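Local coordinates for amino acid ABC transporter, binding protein (Thermus thermophilus, PDB 3VV5) that binds the lysine analogue L-thialysine as the substrate-binding protein of an amino acid ABC transporter, at residues L88-N92 with R109-V113. Residues are numbered along the deposited sequence; the frame is centred on the assembly and turned at random.
With SLZ (L-thialysine), chain C.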
loop_
_atom_site.group_PDB
_atom_site.type_symbol
_atom_site.label_atom_id
_atom_site.label_comp_id
_atom_site.label_asym_id
_atom_site.label_seq_id
_atom_site.Cartn_x
_atom_site.Cartn_y
_atom_site.Cartn_z
ATOM N N LEU A 88 -8.059 1.133 8.492
ATOM C CA LEU A 88 -9.185 2.023 8.192
ATOM C C LEU A 88 -10.155 2.123 9.374
ATOM O O LEU A 88 -10.652 3.207 9.691
ATOM C CB LEU A 88 -9.905 1.618 6.905
ATOM C CG LEU A 88 -9.034 1.638 5.634
ATOM C CD1 LEU A 88 -9.888 1.317 4.413
ATOM C CD2 LEU A 88 -8.274 2.976 5.481
ATOM N N ILE A 89 -10.384 0.999 10.045
ATOM C CA ILE A 89 -11.230 0.985 11.240
ATOM C C ILE A 89 -10.651 1.870 12.337
ATOM O O ILE A 89 -11.351 2.725 12.883
ATOM C CB ILE A 89 -11.518 -0.462 11.716
ATOM C CG1 ILE A 89 -12.361 -1.148 10.635
ATOM C CG2 ILE A 89 -12.263 -0.463 13.061
ATOM C CD1 ILE A 89 -12.532 -2.645 10.795
ATOM N N GLN A 90 -9.367 1.705 12.639
ATOM C CA GLN A 90 -8.758 2.512 13.685
ATOM C C GLN A 90 -8.691 4.007 13.332
ATOM O O GLN A 90 -8.734 4.840 14.224
ATOM C CB GLN A 90 -7.375 1.996 14.084
ATOM C CG GLN A 90 -7.430 0.648 14.830
ATOM C CD GLN A 90 -6.440 0.559 15.998
ATOM O OE1 GLN A 90 -6.703 -0.103 16.998
ATOM N NE2 GLN A 90 -5.322 1.226 15.878
ATOM N N LEU A 91 -8.572 4.318 12.043
ATOM C CA LEU A 91 -8.577 5.695 11.564
ATOM C C LEU A 91 -9.914 6.344 11.913
ATOM O O LEU A 91 -9.953 7.450 12.455
ATOM C CB LEU A 91 -8.364 5.719 10.037
ATOM C CG LEU A 91 -8.604 7.024 9.260
ATOM C CD1 LEU A 91 -7.667 8.137 9.779
ATOM C CD2 LEU A 91 -8.422 6.808 7.767
ATOM N N ASN A 92 -10.994 5.624 11.613
ATOM C CA ASN A 92 -12.346 6.079 11.930
ATOM C C ASN A 92 -12.653 6.199 13.416
ATOM O O ASN A 92 -13.598 6.883 13.794
ATOM C CB ASN A 92 -13.393 5.210 11.230
ATOM C CG ASN A 92 -13.714 5.691 9.820
ATOM O OD1 ASN A 92 -13.820 6.896 9.562
ATOM N ND2 ASN A 92 -13.874 4.748 8.899
ATOM N N ARG A 109 -14.412 0.846 0.240
ATOM C CA ARG A 109 -13.529 1.625 1.104
ATOM C C ARG A 109 -13.846 3.129 1.051
ATOM O O ARG A 109 -13.723 3.798 2.065
ATOM C CB ARG A 109 -12.063 1.417 0.745
ATOM C CG ARG A 109 -11.456 0.091 1.172
ATOM C CD ARG A 109 -10.098 -0.080 0.490
ATOM N NE ARG A 109 -9.433 -1.334 0.851
ATOM C CZ ARG A 109 -8.261 -1.729 0.365
ATOM N NH1 ARG A 109 -7.609 -0.963 -0.506
ATOM N NH2 ARG A 109 -7.734 -2.895 0.752
ATOM N N ALA A 110 -14.210 3.640 -0.129
ATOM C CA ALA A 110 -14.519 5.067 -0.322
ATOM C C ALA A 110 -15.772 5.522 0.449
ATOM O O ALA A 110 -15.915 6.702 0.775
ATOM C CB ALA A 110 -14.652 5.402 -1.789
ATOM N N ARG A 111 -16.671 4.585 0.716
ATOM C CA ARG A 111 -17.764 4.819 1.660
ATOM C C ARG A 111 -17.264 4.922 3.095
ATOM O O ARG A 111 -17.621 5.868 3.816
ATOM C CB ARG A 111 -18.801 3.705 1.567
ATOM C CG ARG A 111 -19.441 3.585 0.217
ATOM C CD ARG A 111 -20.718 2.766 0.336
ATOM N NE ARG A 111 -20.877 1.831 -0.774
ATOM C CZ ARG A 111 -20.527 0.549 -0.720
ATOM N NH1 ARG A 111 -19.999 0.039 0.394
ATOM N NH2 ARG A 111 -20.707 -0.230 -1.774
ATOM N N ALA A 112 -16.420 3.971 3.498
ATOM C CA ALA A 112 -15.935 3.885 4.868
ATOM C C ALA A 112 -15.039 5.064 5.301
ATOM O O ALA A 112 -15.122 5.530 6.443
ATOM C CB ALA A 112 -15.204 2.528 5.092
ATOM N N VAL A 113 -14.166 5.516 4.403
ATOM C CA VAL A 113 -13.225 6.599 4.725
ATOM C C VAL A 113 -13.261 7.644 3.608
ATOM O O VAL A 113 -13.835 7.392 2.537
ATOM C CB VAL A 113 -11.758 6.053 4.955
ATOM C CG1 VAL A 113 -11.685 5.109 6.183
ATOM C CG2 VAL A 113 -11.225 5.372 3.706
HETATM N N SLZ C . -2.811 -2.300 -2.553
HETATM C CA SLZ C . -3.214 -3.125 -1.392
HETATM C CB SLZ C . -2.530 -2.615 -0.094
HETATM S SG SLZ C . -1.159 -3.568 0.650
HETATM C CD SLZ C . -0.845 -2.412 2.032
HETATM C CE SLZ C . 0.164 -2.842 3.102
HETATM N NZ SLZ C . 0.753 -1.630 3.695
HETATM C C SLZ C . -4.710 -2.872 -1.226
HETATM O O SLZ C . -5.390 -3.747 -0.667
HETATM O OXT SLZ C . -5.151 -1.787 -1.669
#
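In the amino acid pocket of this family 3 solute-binding protein, R109 clamps the α-carboxylate of L-thialysine while the aliphatic stem of R109 lies against L88 of helix 87-92. The contact to L88 is made by CD1, 3.8 Å from R109 CG, with the two side chains crossing at about a right angle. Extended from CG to NE (chi2 168°, chi3 180°), the arginine carries its guanidinium from helix 107-112 into the pocket. There NH1 donates to OXT at 2.8 Å and NH2 to O of the ligand at 2.9 Å, both nearly straight, with the carboxylate carbon in the guanidinium plane: a bidentate, edge-on pair. Backbone oxygens of G104 and G149 accept further bonds from NH1 and NH2, which fixes the group's rotation. A leucine in place of R109 would remove both donors and would probably leave the ligand carboxylate without its charged mate. Behind the arginine, V113 CG1 packs 4.0 Å from both L88 CB and L91 CD2, and A220 of strand 206-222 touches all three side chains. N92 ND2 adds a polar link to the end of helix 107-112, donating to A112 O at 2.9 Å from above the carbonyl plane (48° out of it), while its OD1 accepts from K223 N. Such a two-pronged arginine grip on the α-carboxylate is characteristic of amino acid-binding periplasmic proteins of the type II fold.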